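Telomerase reverse transcriptase (Takifugu rubripes, PDB 4LMO) is, here as its RNA-binding domain, the catalytic subunit of telomerase, which copies an RNA template into telomeric repeats at chromosome ends. Local coordinates at residues L24-K29 with R81-C86; F48-G51 with G57-R60; F125-L130 with L147-V152; E225-G228 with I233-Y236. All blocks are in the same frame, centred on the assembly; numbering follows the deposited sequence.

From the N terminus, the chain first runs through helix 6-15 and the loop after it, and contact 1 closes a long loop by bringing 24-29 onto the end of helix 73-85. Nested inside that loop is contact 2, where the segment leaving helix 40-48 meets 57-60 at the surface. The other two follow in series. Contact 3 pairs helix 119-133 with helix 142-158, with nearest atoms about 5 Å from contact 1. Contact 4 then closes the short connection between strands 221-224 and 234-237, its centre about 30 Å from that of contact 1. In sequence between contacts 3 and 4 comes the long helix 191-220, which touches contacts 1, 2 and 3.

Contact 1 of 4, residues L24-K29 with R81-C86; sequences LLNRKK and RQHRRC
The imidazole of H83 is gripped from two directions by neighbouring residues of a 3-10 turn, L25 over one face and N26 at the edge. The close packing lies on the L25 side. Its CB sits 3.5 Å from the H83 ring centroid, a CH-pi contact over the face, and its CD1 reaches on to H83 CG at 3.8 Å. With CG anti to the backbone N (chi1 158°), the H83 ring is carried across from helix 73-85 to the turn. L25 also packs on W207 and F212 of helix 191-220, so the apolar side is buried between elements distant in sequence. Towards N26 the contact is polar and partly exposed, and the exposed R84 nearby hydrogen-bonds through NH2 to I38 O. H83 NE2 donates to N26 OD1 at 2.7 Å, but the bond is bent, 138° at the hydrogen, and the donor stands 52° out of the amide's carbonyl plane. N26 ND2 is held in turn by M20 O, which helps fix the amide's rotation. With H83 ND1 also hydrogen-bonded to Y88 OH, both ring nitrogens have partners, which probably fixes the ring's rotation, and through it the loop after helix 6-15 is tied to helix 73-85.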
loop_
_atom_site.group_PDB
_atom_site.type_symbol
_atom_site.label_atom_id
_atom_site.label_comp_id
_atom_site.label_asym_id
_atom_site.label_seq_id
_atom_site.Cartn_x
_atom_site.Cartn_y
_atom_site.Cartn_z
ATOM N N LEU A 24 0.233 0.086 7.139
ATOM C CA LEU A 24 1.348 1.005 7.403
ATOM C C LEU A 24 0.956 2.427 7.834
ATOM O O LEU A 24 1.441 2.925 8.851
ATOM C CB LEU A 24 2.297 1.054 6.196
ATOM C CG LEU A 24 3.436 2.083 6.167
ATOM C CD1 LEU A 24 4.372 1.963 7.364
ATOM C CD2 LEU A 24 4.212 1.966 4.862
ATOM N N LEU A 25 0.089 3.071 7.058
ATOM C CA LEU A 25 -0.265 4.470 7.299
ATOM C C LEU A 25 -1.209 4.672 8.492
ATOM O O LEU A 25 -1.455 5.805 8.907
ATOM C CB LEU A 25 -0.839 5.114 6.030
ATOM C CG LEU A 25 0.036 5.224 4.776
ATOM C CD1 LEU A 25 -0.712 5.968 3.679
ATOM C CD2 LEU A 25 1.366 5.906 5.072
ATOM N N ASN A 26 -1.730 3.574 9.035
ATOM C CA ASN A 26 -2.558 3.617 10.238
ATOM C C ASN A 26 -1.758 3.330 11.505
ATOM O O ASN A 26 -2.296 3.399 12.613
ATOM C CB ASN A 26 -3.736 2.642 10.124
ATOM C CG ASN A 26 -4.814 3.134 9.176
ATOM O OD1 ASN A 26 -4.923 4.329 8.902
ATOM N ND2 ASN A 26 -5.621 2.211 8.673
ATOM N N ARG A 27 -0.479 3.005 11.337
ATOM C CA ARG A 27 0.400 2.733 12.470
ATOM C C ARG A 27 0.846 4.020 13.147
ATOM O O ARG A 27 0.951 5.070 12.510
ATOM C CB ARG A 27 1.612 1.902 12.042
ATOM C CG ARG A 27 1.336 0.410 11.974
ATOM C CD ARG A 27 2.400 -0.327 11.182
ATOM N NE ARG A 27 3.649 -0.503 11.926
ATOM C CZ ARG A 27 4.756 -1.036 11.412
ATOM N NH1 ARG A 27 4.781 -1.449 10.147
ATOM N NH2 ARG A 27 5.842 -1.157 12.165
ATOM N N LYS A 28 1.096 3.927 14.448
ATOM C CA LYS A 28 1.528 5.069 15.240
ATOM C C LYS A 28 3.034 5.032 15.483
ATOM O O LYS A 28 3.627 3.957 15.578
ATOM C CB LYS A 28 0.769 5.110 16.570
ATOM C CG LYS A 28 -0.714 5.427 16.420
ATOM C CD LYS A 28 -1.372 5.672 17.767
ATOM C CE LYS A 28 -2.714 6.370 17.599
ATOM N NZ LYS A 28 -3.368 6.650 18.906
ATOM N N LYS A 29 3.646 6.212 15.562
ATOM C CA LYS A 29 5.052 6.321 15.938
ATOM C C LYS A 29 5.194 6.187 17.449
ATOM O O LYS A 29 4.417 6.768 18.211
ATOM C CB LYS A 29 5.660 7.643 15.456
ATOM C CG LYS A 29 7.091 7.872 15.926
ATOM C CD LYS A 29 7.783 8.984 15.160
ATOM C CE LYS A 29 9.045 9.456 15.871
ATOM N NZ LYS A 29 10.078 8.391 16.010
ATOM N N ARG A 81 -3.411 13.019 4.947
ATOM C CA ARG A 81 -4.735 13.583 5.188
ATOM C C ARG A 81 -5.771 12.922 4.279
ATOM O O ARG A 81 -6.891 12.623 4.711
ATOM C CB ARG A 81 -4.700 15.089 4.940
ATOM C CG ARG A 81 -5.549 15.925 5.883
ATOM C CD ARG A 81 -4.850 17.249 6.167
ATOM N NE ARG A 81 -4.339 17.860 4.938
ATOM C CZ ARG A 81 -3.174 18.494 4.829
ATOM N NH1 ARG A 81 -2.366 18.614 5.877
ATOM N NH2 ARG A 81 -2.811 19.005 3.661
ATOM N N GLN A 82 -5.382 12.689 3.027
ATOM C CA GLN A 82 -6.238 12.019 2.053
ATOM C C GLN A 82 -6.407 10.536 2.380
ATOM O O GLN A 82 -7.443 9.944 2.073
ATOM C CB GLN A 82 -5.694 12.204 0.634
ATOM C CG GLN A 82 -5.814 13.627 0.104
ATOM C CD GLN A 82 -5.309 13.784 -1.320
ATOM O OE1 GLN A 82 -5.283 12.831 -2.097
ATOM N NE2 GLN A 82 -4.909 15.001 -1.671
ATOM N N HIS A 83 -5.388 9.948 3.005
ATOM C CA HIS A 83 -5.458 8.572 3.493
ATOM C C HIS A 83 -6.431 8.427 4.632
ATOM O O HIS A 83 -7.180 7.450 4.696
ATOM C CB HIS A 83 -4.082 8.070 3.921
ATOM C CG HIS A 83 -4.138 6.907 4.885
ATOM N ND1 HIS A 83 -4.583 5.689 4.525
ATOM C CD2 HIS A 83 -3.808 6.821 6.237
ATOM C CE1 HIS A 83 -4.533 4.863 5.584
ATOM N NE2 HIS A 83 -4.059 5.555 6.632
ATOM N N ARG A 84 -6.426 9.397 5.542
ATOM C CA ARG A 84 -7.295 9.359 6.717
ATOM C C ARG A 84 -8.756 9.638 6.373
ATOM O O ARG A 84 -9.658 9.262 7.124
ATOM C CB ARG A 84 -6.790 10.316 7.801
ATOM C CG ARG A 84 -5.478 9.871 8.427
ATOM C CD ARG A 84 -5.071 10.737 9.606
ATOM N NE ARG A 84 -3.782 10.296 10.140
ATOM C CZ ARG A 84 -2.632 10.953 10.001
ATOM N NH1 ARG A 84 -2.586 12.117 9.359
ATOM N NH2 ARG A 84 -1.525 10.446 10.522
ATOM N N ARG A 85 -8.977 10.286 5.230
ATOM C CA ARG A 85 -10.321 10.581 4.730
ATOM C C ARG A 85 -10.802 9.557 3.695
ATOM O O ARG A 85 -11.975 9.561 3.313
ATOM C CB ARG A 85 -10.377 11.993 4.135
ATOM C CG ARG A 85 -10.337 13.115 5.161
ATOM C CD ARG A 85 -10.771 14.447 4.562
ATOM N NE ARG A 85 -9.673 15.169 3.915
ATOM C CZ ARG A 85 -9.396 15.129 2.611
ATOM N NH1 ARG A 85 -10.130 14.396 1.781
ATOM N NH2 ARG A 85 -8.374 15.828 2.134
ATOM N N CYS A 86 -9.896 8.687 3.251
ATOM C CA CYS A 86 -10.205 7.675 2.238
ATOM C C CYS A 86 -11.203 6.633 2.756
ATOM O O CYS A 86 -11.016 6.083 3.844
ATOM C CB CYS A 86 -8.924 6.994 1.758
ATOM S SG CYS A 86 -9.127 5.961 0.290
#

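Contact 2 of 4, residues F48-G51 with G57-R60; sequences FFEG and GLER
F49 meets R60 where helix 40-48 gives way to an irregular surface loop, and that loop doubles back so that E50 accepts a hydrogen bond from a backbone NH of 57-60. F49 is the first residue to leave helical backbone angles. Its carbonyl O lies 4.0 Å from R60 CD, near the plane of the guanidinium and at its edge, while its ring turns to R45 in a cation-pi contact and meets F69 edge-to-face. E50 comes next and carries most of the contact. Its chain bends at chi2 (89°), bringing the carboxylate round to the R60 backbone; on the way CG comes within 3.2 Å of L58 O. The carboxylate carbon also touches the R60 side chain, E50 CD to R60 CG at 3.5 Å, with the carboxylate and guanidinium planes 73° apart. The charged ends themselves stay apart, E50 OE2 lying 5.8 Å from R60 NE. The carboxylate instead forms a salt bridge with R45 NH1 from helix 40-48, which would probably help keep it ionised. L58 is exposed and adds a van der Waals touch, its CD2 3.8 Å from E50 O. R60 N donates to E50 OE2 at 2.6 Å, reaching that oxygen on its anti side, 18° out of the carboxylate plane.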
loop_
_atom_site.group_PDB
_atom_site.type_symbol
_atom_site.label_atom_id
_atom_site.label_comp_id
_atom_site.label_asym_id
_atom_site.label_seq_id
_atom_site.Cartn_x
_atom_site.Cartn_y
_atom_site.Cartn_z
ATOM N N PHE A 48 12.178 7.805 2.694
ATOM C CA PHE A 48 13.489 8.202 2.162
ATOM C C PHE A 48 14.694 8.014 3.079
ATOM O O PHE A 48 15.826 7.974 2.593
ATOM C CB PHE A 48 13.456 9.657 1.681
ATOM C CG PHE A 48 12.421 9.928 0.631
ATOM C CD1 PHE A 48 12.561 9.414 -0.657
ATOM C CD2 PHE A 48 11.311 10.710 0.923
ATOM C CE1 PHE A 48 11.603 9.663 -1.629
ATOM C CE2 PHE A 48 10.351 10.966 -0.047
ATOM C CZ PHE A 48 10.499 10.442 -1.324
ATOM N N PHE A 49 14.462 7.906 4.387
ATOM C CA PHE A 49 15.560 7.906 5.357
ATOM C C PHE A 49 15.683 6.596 6.143
ATOM O O PHE A 49 16.310 5.646 5.662
ATOM C CB PHE A 49 15.473 9.137 6.274
ATOM C CG PHE A 49 15.634 10.449 5.545
ATOM C CD1 PHE A 49 16.891 11.033 5.400
ATOM C CD2 PHE A 49 14.530 11.098 4.994
ATOM C CE1 PHE A 49 17.043 12.237 4.725
ATOM C CE2 PHE A 49 14.677 12.302 4.316
ATOM C CZ PHE A 49 15.936 12.872 4.182
ATOM N N GLU A 50 15.089 6.537 7.334
ATOM C CA GLU A 50 15.224 5.366 8.209
ATOM C C GLU A 50 14.498 4.111 7.724
ATOM O O GLU A 50 14.945 2.994 7.991
ATOM C CB GLU A 50 14.776 5.689 9.639
ATOM C CG GLU A 50 15.804 6.447 10.466
ATOM C CD GLU A 50 15.691 7.953 10.322
ATOM O OE1 GLU A 50 14.906 8.420 9.472
ATOM O OE2 GLU A 50 16.389 8.679 11.060
ATOM N N GLY A 51 13.387 4.296 7.016
ATOM C CA GLY A 51 12.522 3.181 6.644
ATOM C C GLY A 51 11.394 3.017 7.645
ATOM O O GLY A 51 11.154 3.911 8.458
ATOM N N GLY A 57 11.547 3.835 16.599
ATOM C CA GLY A 57 12.591 4.616 17.251
ATOM C C GLY A 57 13.926 4.680 16.533
ATOM O O GLY A 57 14.867 5.276 17.045
ATOM N N LEU A 58 14.020 4.072 15.352
ATOM C CA LEU A 58 15.275 4.075 14.598
ATOM C C LEU A 58 15.615 5.480 14.115
ATOM O O LEU A 58 14.784 6.160 13.509
ATOM C CB LEU A 58 15.224 3.092 13.425
ATOM C CG LEU A 58 16.527 2.820 12.661
ATOM C CD1 LEU A 58 17.570 2.127 13.531
ATOM C CD2 LEU A 58 16.236 1.992 11.419
ATOM N N GLU A 59 16.838 5.911 14.404
ATOM C CA GLU A 59 17.275 7.261 14.069
ATOM C C GLU A 59 18.564 7.265 13.261
ATOM O O GLU A 59 19.489 6.496 13.533
ATOM C CB GLU A 59 17.434 8.113 15.333
ATOM C CG GLU A 59 16.112 8.497 15.984
ATOM C CD GLU A 59 16.282 9.303 17.261
ATOM O OE1 GLU A 59 17.162 8.964 18.085
ATOM O OE2 GLU A 59 15.518 10.274 17.447
ATOM N N ARG A 60 18.606 8.131 12.257
ATOM C CA ARG A 60 19.816 8.358 11.480
ATOM C C ARG A 60 19.997 9.845 11.186
ATOM O O ARG A 60 19.022 10.600 11.107
ATOM C CB ARG A 60 19.814 7.521 10.194
ATOM C CG ARG A 60 18.952 8.050 9.052
ATOM C CD ARG A 60 19.238 7.300 7.761
ATOM N NE ARG A 60 20.669 7.283 7.466
ATOM C CZ ARG A 60 21.232 6.647 6.444
ATOM N NH1 ARG A 60 20.492 5.955 5.586
ATOM N NH2 ARG A 60 22.546 6.707 6.281
#

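Contact 3 of 4, residues F125-L130 with L147-V152; sequences FVRECL and LYFARV
R127 and L130, one turn apart on the neighbouring helix, both lean on the F149 ring from the same side, R127 against its CD2/CE2 half and L130 against its CD1/CE1 half. R127 CG is 3.6 Å from F149 CD2, and the aliphatic part of the arginine crosses the phenylalanine side chain at about a right angle. L130 slides past the same ring in the opposite direction, with CD1 3.7 Å from F149 CE1 and CB 3.9 Å from F149 CZ. Both approaches are oblique to the ring. A little further along, V126 CG1 meets V152 CG1 at 3.8 Å, a purely apolar touch of two branched tips. F149 reaches this position because its CG stands anti to the carbonyl carbon (chi1 -83°), which swings the ring from a backbone position beside the interface into contact with the other helix. The pair belongs to the all-helical body of the telomerase RNA-binding domain: segments 125-130 and 147-152 run nearly antiparallel, at 150°, with axes 10.9 Å apart at closest approach. Further out, other residues surround these side chains. R127 leaves the ring after CD, bends at chi3 and forms a salt bridge with its own neighbour E128, so its charge is met on its own helix. Y123 of helix 119-133 covers more of F149 and V152, while L131 also touches F149. On another flank V126 packs against V213 of helix 191-220, and Y148 hydrogen-bonds through OH to L205 O of that same long helix.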
loop_
_atom_site.group_PDB
_atom_site.type_symbol
_atom_site.label_atom_id
_atom_site.label_comp_id
_atom_site.label_asym_id
_atom_site.label_seq_id
_atom_site.Cartn_x
_atom_site.Cartn_y
_atom_site.Cartn_z
ATOM N N PHE A 125 -9.520 -1.764 -7.178
ATOM C CA PHE A 125 -9.479 -1.271 -5.801
ATOM C C PHE A 125 -8.194 -0.497 -5.506
ATOM O O PHE A 125 -8.242 0.632 -5.020
ATOM C CB PHE A 125 -9.637 -2.420 -4.799
ATOM C CG PHE A 125 -9.221 -2.062 -3.397
ATOM C CD1 PHE A 125 -9.971 -1.161 -2.640
ATOM C CD2 PHE A 125 -8.074 -2.615 -2.835
ATOM C CE1 PHE A 125 -9.582 -0.825 -1.353
ATOM C CE2 PHE A 125 -7.685 -2.285 -1.547
ATOM C CZ PHE A 125 -8.443 -1.392 -0.804
ATOM N N VAL A 126 -7.054 -1.113 -5.802
ATOM C CA VAL A 126 -5.749 -0.493 -5.577
ATOM C C VAL A 126 -5.578 0.772 -6.424
ATOM O O VAL A 126 -4.976 1.752 -5.973
ATOM C CB VAL A 126 -4.605 -1.514 -5.800
ATOM C CG1 VAL A 126 -3.360 -0.859 -6.385
ATOM C CG2 VAL A 126 -4.285 -2.235 -4.499
ATOM N N ARG A 127 -6.134 0.747 -7.636
ATOM C CA ARG A 127 -6.096 1.892 -8.545
ATOM C C ARG A 127 -6.876 3.075 -7.984
ATOM O O ARG A 127 -6.400 4.212 -8.030
ATOM C CB ARG A 127 -6.653 1.512 -9.918
ATOM C CG ARG A 127 -6.345 2.519 -11.014
ATOM C CD ARG A 127 -7.269 2.348 -12.206
ATOM N NE ARG A 127 -8.619 2.834 -11.924
ATOM C CZ ARG A 127 -9.678 2.615 -12.700
ATOM N NH1 ARG A 127 -9.563 1.908 -13.820
ATOM N NH2 ARG A 127 -10.860 3.104 -12.354
ATOM N N GLU A 128 -8.072 2.801 -7.461
ATOM C CA GLU A 128 -8.918 3.836 -6.865
ATOM C C GLU A 128 -8.294 4.418 -5.601
ATOM O O GLU A 128 -8.446 5.608 -5.319
ATOM C CB GLU A 128 -10.325 3.302 -6.564
ATOM C CG GLU A 128 -11.168 2.971 -7.792
ATOM C CD GLU A 128 -11.239 4.107 -8.799
ATOM O OE1 GLU A 128 -11.432 5.272 -8.394
ATOM O OE2 GLU A 128 -11.104 3.832 -10.007
ATOM N N CYS A 129 -7.598 3.569 -4.846
ATOM C CA CYS A 129 -6.860 4.002 -3.666
ATOM C C CYS A 129 -5.729 4.965 -4.028
ATOM O O CYS A 129 -5.540 5.979 -3.357
ATOM C CB CYS A 129 -6.312 2.799 -2.899
ATOM S SG CYS A 129 -7.577 1.825 -2.057
ATOM N N LEU A 130 -4.989 4.646 -5.092
ATOM C CA LEU A 130 -3.909 5.513 -5.577
ATOM C C LEU A 130 -4.422 6.894 -5.986
ATOM O O LEU A 130 -3.776 7.906 -5.712
ATOM C CB LEU A 130 -3.156 4.859 -6.741
ATOM C CG LEU A 130 -2.247 3.667 -6.422
ATOM C CD1 LEU A 130 -1.998 2.837 -7.669
ATOM C CD2 LEU A 130 -0.933 4.113 -5.794
ATOM N N LEU A 147 1.727 5.393 -16.801
ATOM C CA LEU A 147 2.779 4.380 -16.906
ATOM C C LEU A 147 2.872 3.539 -15.637
ATOM O O LEU A 147 3.055 2.319 -15.701
ATOM C CB LEU A 147 4.142 5.016 -17.193
ATOM C CG LEU A 147 4.656 4.988 -18.633
ATOM C CD1 LEU A 147 6.017 5.658 -18.705
ATOM C CD2 LEU A 147 4.739 3.565 -19.170
ATOM N N TYR A 148 2.739 4.203 -14.491
ATOM C CA TYR A 148 2.846 3.534 -13.208
ATOM C C TYR A 148 1.634 2.646 -12.937
ATOM O O TYR A 148 1.780 1.544 -12.408
ATOM C CB TYR A 148 3.043 4.547 -12.079
ATOM C CG TYR A 148 3.455 3.903 -10.778
ATOM C CD1 TYR A 148 4.792 3.595 -10.523
ATOM C CD2 TYR A 148 2.505 3.585 -9.807
ATOM C CE1 TYR A 148 5.172 2.997 -9.332
ATOM C CE2 TYR A 148 2.876 2.987 -8.612
ATOM C CZ TYR A 148 4.208 2.695 -8.382
ATOM O OH TYR A 148 4.573 2.101 -7.200
ATOM N N PHE A 149 0.449 3.127 -13.308
ATOM C CA PHE A 149 -0.787 2.355 -13.163
ATOM C C PHE A 149 -0.724 1.071 -13.991
ATOM O O PHE A 149 -1.219 0.025 -13.565
ATOM C CB PHE A 149 -1.998 3.203 -13.568
ATOM C CG PHE A 149 -2.504 4.122 -12.482
ATOM C CD1 PHE A 149 -1.686 4.508 -11.418
ATOM C CD2 PHE A 149 -3.799 4.626 -12.537
ATOM C CE1 PHE A 149 -2.158 5.359 -10.430
ATOM C CE2 PHE A 149 -4.274 5.478 -11.552
ATOM C CZ PHE A 149 -3.452 5.845 -10.498
ATOM N N ALA A 150 -0.098 1.161 -15.164
ATOM C CA ALA A 150 0.120 -0.001 -16.027
ATOM C C ALA A 150 1.117 -0.979 -15.412
ATOM O O ALA A 150 1.004 -2.189 -15.608
ATOM C CB ALA A 150 0.586 0.441 -17.406
ATOM N N ARG A 151 2.089 -0.447 -14.671
ATOM C CA ARG A 151 3.099 -1.268 -13.999
ATOM C C ARG A 151 2.490 -2.051 -12.847
ATOM O O ARG A 151 2.857 -3.198 -12.606
ATOM C CB ARG A 151 4.260 -0.407 -13.490
ATOM C CG ARG A 151 5.011 0.340 -14.580
ATOM C CD ARG A 151 5.927 -0.575 -15.373
ATOM N NE ARG A 151 6.123 -0.121 -16.749
ATOM C CZ ARG A 151 6.866 0.922 -17.116
ATOM N NH1 ARG A 151 7.490 1.671 -16.212
ATOM N NH2 ARG A 151 6.977 1.224 -18.402
ATOM N N VAL A 152 1.559 -1.416 -12.140
ATOM C CA VAL A 152 0.823 -2.055 -11.055
ATOM C C VAL A 152 -0.095 -3.155 -11.606
ATOM O O VAL A 152 -0.153 -4.255 -11.048
ATOM C CB VAL A 152 0.038 -1.010 -10.227
ATOM C CG1 VAL A 152 -0.853 -1.677 -9.189
ATOM C CG2 VAL A 152 1.006 -0.047 -9.551
#

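Contact 4 of 4, residues E225-G228 with I233-Y236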
loop_
_atom_site.group_PDB
_atom_site.type_symbol
_atom_site.label_atom_id
_atom_site.label_comp_id
_atom_site.label_asym_id
_atom_site.label_seq_id
_atom_site.Cartn_x
_atom_site.Cartn_y
_atom_site.Cartn_z
ATOM N N GLU A 225 -3.318 -20.690 -2.389
ATOM C CA GLU A 225 -2.867 -21.380 -3.604
ATOM C C GLU A 225 -3.726 -22.578 -4.009
ATOM O O GLU A 225 -3.344 -23.349 -4.891
ATOM C CB GLU A 225 -1.404 -21.820 -3.459
ATOM C CG GLU A 225 -1.145 -22.767 -2.294
ATOM C CD GLU A 225 0.319 -23.137 -2.131
ATOM O OE1 GLU A 225 1.174 -22.610 -2.879
ATOM O OE2 GLU A 225 0.617 -23.960 -1.241
ATOM N N SER A 226 -4.881 -22.729 -3.369
ATOM C CA SER A 226 -5.768 -23.856 -3.643
ATOM C C SER A 226 -6.664 -23.568 -4.874
ATOM O O SER A 226 -6.191 -22.932 -5.818
ATOM C CB SER A 226 -6.549 -24.213 -2.378
ATOM O OG SER A 226 -5.685 -24.406 -1.273
ATOM N N MET A 227 -7.926 -24.007 -4.911
ATOM C CA MET A 227 -8.621 -24.714 -3.831
ATOM C C MET A 227 -8.772 -26.232 -4.060
ATOM O O MET A 227 -8.376 -27.016 -3.195
ATOM C CB MET A 227 -9.983 -24.058 -3.547
ATOM C CG MET A 227 -9.917 -22.696 -2.867
ATOM S SD MET A 227 -10.343 -22.734 -1.112
ATOM C CE MET A 227 -8.740 -22.793 -0.320
ATOM N N GLY A 228 -9.329 -26.665 -5.195
ATOM C CA GLY A 228 -9.794 -25.796 -6.279
ATOM C C GLY A 228 -8.837 -25.787 -7.455
ATOM O O GLY A 228 -8.769 -24.806 -8.199
ATOM N N ILE A 233 -3.773 -18.773 -8.037
ATOM C CA ILE A 233 -3.819 -17.928 -6.844
ATOM C C ILE A 233 -5.171 -17.224 -6.751
ATOM O O ILE A 233 -5.576 -16.518 -7.677
ATOM C CB ILE A 233 -2.670 -16.887 -6.830
ATOM C CG1 ILE A 233 -1.300 -17.577 -6.915
ATOM C CG2 ILE A 233 -2.751 -15.983 -5.603
ATOM C CD1 ILE A 233 -1.029 -18.604 -5.827
ATOM N N ARG A 234 -5.863 -17.434 -5.632
ATOM C CA ARG A 234 -7.146 -16.786 -5.366
ATOM C C ARG A 234 -7.026 -15.746 -4.253
ATOM O O ARG A 234 -6.487 -16.036 -3.184
ATOM C CB ARG A 234 -8.208 -17.825 -4.988
ATOM C CG ARG A 234 -8.706 -18.680 -6.144
ATOM C CD ARG A 234 -9.758 -19.671 -5.672
ATOM N NE ARG A 234 -10.357 -20.420 -6.777
ATOM C CZ ARG A 234 -11.346 -21.303 -6.644
ATOM N NH1 ARG A 234 -11.870 -21.558 -5.452
ATOM N NH2 ARG A 234 -11.818 -21.931 -7.712
ATOM N N PHE A 235 -7.528 -14.540 -4.511
ATOM C CA PHE A 235 -7.589 -13.481 -3.505
ATOM C C PHE A 235 -8.976 -13.416 -2.877
ATOM O O PHE A 235 -9.952 -13.124 -3.564
ATOM C CB PHE A 235 -7.291 -12.116 -4.128
ATOM C CG PHE A 235 -5.884 -11.953 -4.614
ATOM C CD1 PHE A 235 -5.578 -12.129 -5.957
ATOM C CD2 PHE A 235 -4.866 -11.594 -3.735
ATOM C CE1 PHE A 235 -4.281 -11.966 -6.417
ATOM C CE2 PHE A 235 -3.566 -11.432 -4.187
ATOM C CZ PHE A 235 -3.274 -11.617 -5.530
ATOM N N TYR A 236 -9.062 -13.675 -1.577
ATOM C CA TYR A 236 -10.313 -13.488 -0.850
ATOM C C TYR A 236 -10.260 -12.206 -0.030
ATOM O O TYR A 236 -9.269 -11.950 0.653
ATOM C CB TYR A 236 -10.589 -14.671 0.084
ATOM C CG TYR A 236 -10.995 -15.951 -0.610
ATOM C CD1 TYR A 236 -12.339 -16.263 -0.815
ATOM C CD2 TYR A 236 -10.033 -16.861 -1.051
ATOM C CE1 TYR A 236 -12.711 -17.441 -1.448
ATOM C CE2 TYR A 236 -10.395 -18.038 -1.684
ATOM C CZ TYR A 236 -11.731 -18.324 -1.879
ATOM O OH TYR A 236 -12.082 -19.497 -2.508
#
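M227 crosses R234 and Y236 at the end of a beta hairpin, where the loop after strand 221-224 returns to its antiparallel partner 234-237. Followed outward from the backbone, the M227 side chain meets the arginine first: CB lies 3.7 Å from R234 NH1 and CG comes closer, at 3.4 Å, oblique to the guanidinium. That CG also faces Y236 OH at 3.9 Å, so this one carbon touches both side chains. The chain then bends at chi2 (-105°), laying SD beside the tyrosine hydroxyl, 3.9 Å from OH. The hydroxyl's hydrogen bond goes to L113 O, and CG and SD pack beside it. R234 is extended from CG to NE, which carries its charged end out past the strand to M227, and G228 O lies over one face of the guanidinium, though no nearer than 4.2 Å to NH2. G228 is poorly ordered, and the peptide bonds before M227 and before G228 are both modelled cis, so this outer part is less certain. The strand itself is held by backbone bonds to 221-224, R234 pairing with T224 and Y236 with Y222. Nearer the strand ends, at the surface, I233 curls back so that its CD1 rests 4.0 Å from E225 CB.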